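ATP phosphoribosyltransferase (Thermotoga maritima, PDB 1O63) probably catalyses the first step of histidine biosynthesis, joining ATP to 5-phosphoribosyl 1-diphosphate to give N'-(5'-phosphoribosyl)-ATP and diphosphate. Local coordinates at residues A[57-70]-A[168-180]. Residues are numbered along the deposited sequence; the frame is centred on the assembly and turned at random.
Sequences GVADIGFCGTDVLL and FVIRTHVVVNPVS
Leu69 sets its CD2 methyl over one face of the His173 imidazole, 3.4 Å from CG and displaced toward the rim, while Thr66 reaches the same ring at its edge. There Thr66 OG1 lies in the ring plane, hydrogen-bonded to His173 NE2 (2.7 Å), and it accepts a nearly straight bond (174°) from Arg171 N, so one hydroxyl ties the first turn of helix 66-71 to two points of the strand. His173 ND1 is hydrogen-bonded to Gln78, which leaves the ring little freedom to turn; an alanine here would probably leave Thr66 OG1 and Gln78 without their shared mate and open a gap beneath Leu69. The next residue, Leu70, sets its CD2 methyl over the centre of the Phe168 ring, a CH-pi contact 3.8 Å from CE2, and Thr66 CG2 slides past CD1 of that ring.

Ahead of the helix, strand 61-65 runs antiparallel to strand 168-176, with Gly62-Val175 and Cys64-His173 as hydrogen-bonded pairs; here a missing side chain makes room for a bulky one. Gly62 offers no side chain, and Val175 fills the dip: chi1 of -81° places CG2 between its own backbone N and carbonyl carbon, 3.6 Å from Gly62 O. On the other face Ile61, Val174 and Phe63 lie side by side, Ile61 CG2 meeting Val174 CG2 at 3.7 Å. At the far end Asn177 bonds through ND2 to Ala59 O, 3.3 Å away, while its OD1 caps helix 178-183 at Val179 N; Asp60 OD2 forms a salt bridge with Lys184 NZ.

Strand 61-65 sits between strands 4-8 and 161-176 in the mixed sheet, with helix 185-204 covering the Ile61, Phe63 and Val176 face and Leu54 of helix 50-55 meeting Val175 on the other.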
ATOM      1  N   GLY A  57      -1.895 -10.477  18.846  1.00 27.54           N
ATOM      2  CA  GLY A  57      -2.884 -10.919  19.805  1.00 28.49           C
ATOM      3  C   GLY A  57      -4.056 -10.011  20.048  1.00 27.49           C
ATOM      4  O   GLY A  57      -4.783 -10.224  21.055  1.00 27.26           O
ATOM      5  N   VAL A  58      -4.352  -9.041  19.177  1.00 24.14           N
ATOM      6  CA  VAL A  58      -5.510  -8.170  19.446  1.00 24.01           C
ATOM      7  C   VAL A  58      -6.782  -8.707  18.814  1.00 23.49           C
ATOM      8  O   VAL A  58      -7.912  -8.268  19.126  1.00 24.81           O
ATOM      9  CB  VAL A  58      -5.237  -6.718  19.032  1.00 30.32           C
ATOM     10  CG1 VAL A  58      -4.038  -6.159  19.840  1.00 30.84           C
ATOM     11  CG2 VAL A  58      -4.941  -6.609  17.553  1.00 33.14           C
ATOM     12  N   ALA A  59      -6.643  -9.664  17.919  1.00 20.88           N
ATOM     13  CA  ALA A  59      -7.750 -10.317  17.251  1.00 21.29           C
ATOM     14  C   ALA A  59      -7.636 -11.844  17.449  1.00 21.22           C
ATOM     15  O   ALA A  59      -6.527 -12.358  17.569  1.00 20.40           O
ATOM     16  CB  ALA A  59      -7.706 -10.007  15.754  1.00 21.88           C
ATOM     17  N   ASP A  60      -8.753 -12.532  17.439  1.00 19.90           N
ATOM     18  CA  ASP A  60      -8.802 -13.976  17.575  1.00 20.70           C
ATOM     19  C   ASP A  60      -8.803 -14.674  16.211  1.00 19.81           C
ATOM     20  O   ASP A  60      -8.154 -15.699  16.037  1.00 20.77           O
ATOM     21  CB  ASP A  60     -10.113 -14.373  18.316  1.00 18.89           C
ATOM     22  CG  ASP A  60     -10.090 -13.804  19.746  1.00 23.03           C
ATOM     23  OD1 ASP A  60      -9.094 -14.065  20.435  1.00 22.12           O
ATOM     24  OD2 ASP A  60     -11.071 -13.162  20.135  1.00 22.75           O
ATOM     25  N   ILE A  61      -9.663 -14.228  15.296  1.00 19.95           N
ATOM     26  CA  ILE A  61      -9.790 -14.871  13.979  1.00 18.84           C
ATOM     27  C   ILE A  61      -9.665 -13.801  12.889  1.00 20.70           C
ATOM     28  O   ILE A  61     -10.136 -12.683  13.092  1.00 18.71           O
ATOM     29  CB  ILE A  61     -11.122 -15.604  13.851  1.00 21.75           C
ATOM     30  CG1 ILE A  61     -11.204 -16.753  14.896  1.00 21.74           C
ATOM     31  CG2 ILE A  61     -11.314 -16.237  12.458  1.00 21.13           C
ATOM     32  CD1 ILE A  61     -12.647 -17.141  15.194  1.00 23.31           C
ATOM     33  N   GLY A  62      -9.083 -14.161  11.745  1.00 19.73           N
ATOM     34  CA  GLY A  62      -9.000 -13.217  10.636  1.00 20.22           C
ATOM     35  C   GLY A  62      -9.135 -13.940   9.297  1.00 21.96           C
ATOM     36  O   GLY A  62      -9.359 -15.157   9.234  1.00 19.87           O
ATOM     37  N   PHE A  63      -9.250 -13.133   8.242  1.00 20.74           N
ATOM     38  CA  PHE A  63      -9.396 -13.582   6.877  1.00 22.19           C
ATOM     39  C   PHE A  63      -8.479 -12.738   5.957  1.00 23.11           C
ATOM     40  O   PHE A  63      -8.357 -11.539   6.176  1.00 21.68           O
ATOM     41  CB  PHE A  63     -10.833 -13.446   6.363  1.00 19.59           C
ATOM     42  CG  PHE A  63     -11.858 -14.069   7.269  1.00 22.18           C
ATOM     43  CD1 PHE A  63     -12.342 -13.370   8.367  1.00 22.51           C
ATOM     44  CD2 PHE A  63     -12.300 -15.363   7.061  1.00 23.97           C
ATOM     45  CE1 PHE A  63     -13.252 -13.913   9.236  1.00 24.56           C
ATOM     46  CE2 PHE A  63     -13.200 -15.944   7.945  1.00 26.45           C
ATOM     47  CZ  PHE A  63     -13.684 -15.222   9.014  1.00 27.21           C
ATOM     48  N   CYS A  64      -7.829 -13.411   5.021  1.00 22.48           N
ATOM     49  CA  CYS A  64      -6.988 -12.719   4.054  1.00 23.24           C
ATOM     50  C   CYS A  64      -6.766 -13.590   2.819  1.00 21.90           C
ATOM     51  O   CYS A  64      -7.052 -14.787   2.829  1.00 21.37           O
ATOM     52  CB  CYS A  64      -5.667 -12.272   4.673  1.00 24.57           C
ATOM     53  SG  CYS A  64      -4.715 -13.618   5.418  1.00 29.41           S
ATOM     54  N   GLY A  65      -6.350 -12.994   1.712  1.00 20.06           N
ATOM     55  CA  GLY A  65      -6.165 -13.795   0.491  1.00 20.38           C
ATOM     56  C   GLY A  65      -4.852 -14.555   0.503  1.00 21.31           C
ATOM     57  O   GLY A  65      -3.935 -14.337   1.286  1.00 17.90           O
ATOM     58  N   THR A  66      -4.700 -15.422  -0.525  1.00 21.72           N
ATOM     59  CA  THR A  66      -3.479 -16.203  -0.652  1.00 23.66           C
ATOM     60  C   THR A  66      -2.260 -15.316  -0.873  1.00 23.30           C
ATOM     61  O   THR A  66      -1.157 -15.647  -0.419  1.00 24.26           O
ATOM     62  CB  THR A  66      -3.592 -17.223  -1.813  1.00 26.36           C
ATOM     63  OG1 THR A  66      -4.902 -17.821  -1.775  1.00 24.25           O
ATOM     64  CG2 THR A  66      -2.545 -18.312  -1.666  1.00 29.44           C
ATOM     65  N   ASP A  67      -2.416 -14.205  -1.549  1.00 24.19           N
ATOM     66  CA  ASP A  67      -1.334 -13.257  -1.799  1.00 24.43           C
ATOM     67  C   ASP A  67      -0.742 -12.791  -0.475  1.00 23.75           C
ATOM     68  O   ASP A  67       0.482 -12.848  -0.302  1.00 24.70           O
ATOM     69  CB  ASP A  67      -1.820 -12.082  -2.652  1.00 21.51           C
ATOM     70  CG  ASP A  67      -3.096 -11.448  -2.152  1.00 27.23           C
ATOM     71  OD1 ASP A  67      -3.205 -10.201  -2.203  1.00 28.64           O
ATOM     72  OD2 ASP A  67      -4.022 -12.150  -1.687  1.00 23.11           O
ATOM     73  N   VAL A  68      -1.577 -12.345   0.456  1.00 21.31           N
ATOM     74  CA  VAL A  68      -1.105 -11.900   1.774  1.00 20.00           C
ATOM     75  C   VAL A  68      -0.352 -13.021   2.464  1.00 22.71           C
ATOM     76  O   VAL A  68       0.748 -12.853   2.972  1.00 21.12           O
ATOM     77  CB  VAL A  68      -2.266 -11.424   2.656  1.00 21.85           C
ATOM     78  CG1 VAL A  68      -1.871 -11.138   4.096  1.00 20.86           C
ATOM     79  CG2 VAL A  68      -2.934 -10.176   2.050  1.00 26.30           C
ATOM     80  N   LEU A  69      -0.982 -14.209   2.531  1.00 26.30           N
ATOM     81  CA  LEU A  69      -0.420 -15.352   3.215  1.00 28.08           C
ATOM     82  C   LEU A  69       0.942 -15.765   2.702  1.00 28.94           C
ATOM     83  O   LEU A  69       1.826 -16.133   3.496  1.00 27.13           O
ATOM     84  CB  LEU A  69      -1.384 -16.553   3.144  1.00 30.64           C
ATOM     85  CG  LEU A  69      -1.942 -17.048   4.478  1.00 36.11           C
ATOM     86  CD1 LEU A  69      -2.421 -15.888   5.322  1.00 32.49           C
ATOM     87  CD2 LEU A  69      -3.064 -18.061   4.288  1.00 36.09           C
ATOM     88  N   LEU A  70       1.090 -15.786   1.370  1.00 27.71           N
ATOM     89  CA  LEU A  70       2.376 -16.226   0.806  1.00 26.59           C
ATOM     90  C   LEU A  70       3.387 -15.094   0.801  1.00 27.66           C
ATOM     91  O   LEU A  70       4.579 -15.369   0.744  1.00 24.81           O
ATOM     92  CB  LEU A  70       2.199 -16.812  -0.577  1.00 26.09           C
ATOM     93  CG  LEU A  70       2.098 -18.293  -0.813  1.00 33.94           C
ATOM     94  CD1 LEU A  70       1.992 -19.162   0.429  1.00 29.75           C
ATOM     95  CD2 LEU A  70       0.956 -18.622  -1.777  1.00 32.82           C
ATOM     96  N   PHE A 168       0.032 -18.969  -8.773  1.00 27.01           N
ATOM     97  CA  PHE A 168      -0.856 -19.610  -7.825  1.00 25.88           C
ATOM     98  C   PHE A 168      -2.230 -18.970  -7.924  1.00 25.71           C
ATOM     99  O   PHE A 168      -2.382 -17.785  -8.307  1.00 24.20           O
ATOM    100  CB  PHE A 168      -0.407 -19.669  -6.380  1.00 25.12           C
ATOM    101  CG  PHE A 168      -0.065 -18.379  -5.722  1.00 24.22           C
ATOM    102  CD1 PHE A 168      -1.062 -17.547  -5.224  1.00 24.27           C
ATOM    103  CD2 PHE A 168       1.256 -17.982  -5.578  1.00 23.76           C
ATOM    104  CE1 PHE A 168      -0.737 -16.354  -4.607  1.00 22.47           C
ATOM    105  CE2 PHE A 168       1.587 -16.780  -4.985  1.00 23.59           C
ATOM    106  CZ  PHE A 168       0.580 -15.957  -4.490  1.00 24.49           C
ATOM    107  N   VAL A 169      -3.202 -19.795  -7.560  1.00 22.85           N
ATOM    108  CA  VAL A 169      -4.587 -19.320  -7.548  1.00 25.81           C
ATOM    109  C   VAL A 169      -4.825 -18.656  -6.190  1.00 26.12           C
ATOM    110  O   VAL A 169      -4.227 -19.104  -5.221  1.00 26.38           O
ATOM    111  CB  VAL A 169      -5.550 -20.508  -7.730  1.00 29.34           C
ATOM    112  CG1 VAL A 169      -6.966 -20.118  -7.336  1.00 30.28           C
ATOM    113  CG2 VAL A 169      -5.474 -20.983  -9.180  1.00 29.75           C
ATOM    114  N   ILE A 170      -5.553 -17.559  -6.168  1.00 26.55           N
ATOM    115  CA  ILE A 170      -5.777 -16.799  -4.946  1.00 26.30           C
ATOM    116  C   ILE A 170      -7.203 -16.998  -4.438  1.00 27.79           C
ATOM    117  O   ILE A 170      -8.181 -16.817  -5.164  1.00 26.59           O
ATOM    118  CB  ILE A 170      -5.523 -15.306  -5.135  1.00 26.66           C
ATOM    119  CG1 ILE A 170      -4.004 -15.049  -5.360  1.00 22.45           C
ATOM    120  CG2 ILE A 170      -5.990 -14.490  -3.931  1.00 25.68           C
ATOM    121  CD1 ILE A 170      -3.812 -13.726  -6.096  1.00 25.56           C
ATOM    122  N   ARG A 171      -7.287 -17.344  -3.161  1.00 26.67           N
ATOM    123  CA  ARG A 171      -8.576 -17.567  -2.516  1.00 26.10           C
ATOM    124  C   ARG A 171      -8.573 -16.815  -1.168  1.00 25.32           C
ATOM    125  O   ARG A 171      -7.562 -16.321  -0.722  1.00 24.55           O
ATOM    126  CB  ARG A 171      -8.690 -19.067  -2.138  1.00 30.73           C
ATOM    127  CG  ARG A 171      -8.369 -20.039  -3.236  1.00 34.67           C
ATOM    128  CD  ARG A 171      -8.713 -21.474  -2.857  1.00 38.98           C
ATOM    129  NE  ARG A 171      -8.886 -22.291  -4.073  1.00 42.10           N
ATOM    130  CZ  ARG A 171      -7.845 -22.769  -4.752  1.00 42.59           C
ATOM    131  NH1 ARG A 171      -6.613 -22.496  -4.354  1.00 43.72           N
ATOM    132  NH2 ARG A 171      -8.082 -23.486  -5.835  1.00 45.78           N
ATOM    133  N   THR A 172      -9.701 -16.905  -0.482  1.00 26.01           N
ATOM    134  CA  THR A 172      -9.818 -16.379   0.879  1.00 25.12           C
ATOM    135  C   THR A 172      -9.368 -17.481   1.834  1.00 25.20           C
ATOM    136  O   THR A 172      -9.605 -18.652   1.544  1.00 24.95           O
ATOM    137  CB  THR A 172     -11.288 -16.032   1.167  1.00 26.14           C
ATOM    138  OG1 THR A 172     -11.691 -15.108   0.133  1.00 27.39           O
ATOM    139  CG2 THR A 172     -11.488 -15.412   2.528  1.00 22.83           C
ATOM    140  N   HIS A 173      -8.703 -17.107   2.931  1.00 22.80           N
ATOM    141  CA  HIS A 173      -8.286 -18.124   3.908  1.00 21.04           C
ATOM    142  C   HIS A 173      -8.786 -17.638   5.299  1.00 22.12           C
ATOM    143  O   HIS A 173      -8.874 -16.426   5.442  1.00 21.43           O
ATOM    144  CB  HIS A 173      -6.766 -18.197   3.993  1.00 21.63           C
ATOM    145  CG  HIS A 173      -6.074 -18.634   2.739  1.00 22.65           C
ATOM    146  ND1 HIS A 173      -5.632 -19.903   2.534  1.00 22.90           N
ATOM    147  CD2 HIS A 173      -5.782 -17.934   1.608  1.00 23.03           C
ATOM    148  CE1 HIS A 173      -5.090 -19.990   1.304  1.00 26.30           C
ATOM    149  NE2 HIS A 173      -5.173 -18.799   0.736  1.00 23.18           N
ATOM    150  N   VAL A 174      -9.098 -18.547   6.183  1.00 20.65           N
ATOM    151  CA  VAL A 174      -9.406 -18.176   7.580  1.00 20.79           C
ATOM    152  C   VAL A 174      -8.175 -18.513   8.428  1.00 22.01           C
ATOM    153  O   VAL A 174      -7.556 -19.577   8.244  1.00 20.75           O
ATOM    154  CB  VAL A 174     -10.661 -18.818   8.115  1.00 22.67           C
ATOM    155  CG1 VAL A 174     -10.648 -20.330   7.912  1.00 22.58           C
ATOM    156  CG2 VAL A 174     -10.848 -18.524   9.624  1.00 24.27           C
ATOM    157  N   VAL A 175      -7.760 -17.578   9.285  1.00 21.32           N
ATOM    158  CA  VAL A 175      -6.553 -17.735  10.081  1.00 21.44           C
ATOM    159  C   VAL A 175      -6.875 -17.437  11.547  1.00 23.59           C
ATOM    160  O   VAL A 175      -7.719 -16.574  11.815  1.00 21.51           O
ATOM    161  CB  VAL A 175      -5.391 -16.853   9.633  1.00 23.02           C
ATOM    162  CG1 VAL A 175      -4.676 -17.481   8.437  1.00 27.13           C
ATOM    163  CG2 VAL A 175      -5.818 -15.423   9.323  1.00 21.83           C
ATOM    164  N   VAL A 176      -6.278 -18.192  12.460  1.00 21.86           N
ATOM    165  CA  VAL A 176      -6.637 -18.050  13.875  1.00 21.32           C
ATOM    166  C   VAL A 176      -5.394 -17.751  14.706  1.00 22.39           C
ATOM    167  O   VAL A 176      -4.364 -18.395  14.537  1.00 21.33           O
ATOM    168  CB  VAL A 176      -7.303 -19.336  14.405  1.00 23.33           C
ATOM    169  CG1 VAL A 176      -7.555 -19.296  15.908  1.00 18.58           C
ATOM    170  CG2 VAL A 176      -8.665 -19.612  13.730  1.00 23.95           C
ATOM    171  N   ASN A 177      -5.520 -16.826  15.646  1.00 22.86           N
ATOM    172  CA  ASN A 177      -4.420 -16.564  16.604  1.00 24.35           C
ATOM    173  C   ASN A 177      -4.271 -17.803  17.484  1.00 25.45           C
ATOM    174  O   ASN A 177      -5.217 -18.253  18.130  1.00 25.51           O
ATOM    175  CB  ASN A 177      -4.824 -15.343  17.424  1.00 24.73           C
ATOM    176  CG  ASN A 177      -3.956 -15.003  18.608  1.00 27.64           C
ATOM    177  OD1 ASN A 177      -2.869 -15.541  18.797  1.00 27.90           O
ATOM    178  ND2 ASN A 177      -4.449 -14.071  19.419  1.00 28.63           N
ATOM    179  N   PRO A 178      -3.108 -18.438  17.488  1.00 26.91           N
ATOM    180  CA  PRO A 178      -2.860 -19.633  18.264  1.00 29.21           C
ATOM    181  C   PRO A 178      -3.155 -19.514  19.746  1.00 29.24           C
ATOM    182  O   PRO A 178      -3.560 -20.482  20.403  1.00 28.90           O
ATOM    183  CB  PRO A 178      -1.387 -19.947  18.039  1.00 29.95           C
ATOM    184  CG  PRO A 178      -0.809 -18.796  17.322  1.00 31.15           C
ATOM    185  CD  PRO A 178      -1.932 -18.035  16.685  1.00 28.90           C
ATOM    186  N   VAL A 179      -2.909 -18.370  20.358  1.00 28.80           N
ATOM    187  CA  VAL A 179      -3.213 -18.167  21.769  1.00 31.31           C
ATOM    188  C   VAL A 179      -4.712 -18.201  22.028  1.00 31.65           C
ATOM    189  O   VAL A 179      -5.178 -18.778  23.023  1.00 31.31           O
ATOM    190  CB  VAL A 179      -2.654 -16.825  22.279  1.00 33.54           C
ATOM    191  CG1 VAL A 179      -3.143 -16.534  23.682  1.00 33.29           C
ATOM    192  CG2 VAL A 179      -1.137 -16.822  22.227  1.00 35.45           C
ATOM    193  N   SER A 180      -5.502 -17.629  21.114  1.00 31.14           N
ATOM    194  CA  SER A 180      -6.947 -17.601  21.211  1.00 32.64           C
ATOM    195  C   SER A 180      -7.525 -19.019  21.188  1.00 34.90           C
ATOM    196  O   SER A 180      -8.520 -19.327  21.839  1.00 31.69           O
ATOM    197  CB  SER A 180      -7.576 -16.824  20.038  1.00 28.94           C
ATOM    198  OG  SER A 180      -7.268 -15.455  20.149  1.00 28.88           O
TER
HETATM  199  O   HOH W   1      -3.507 -13.297  21.883  1.00 40.47           O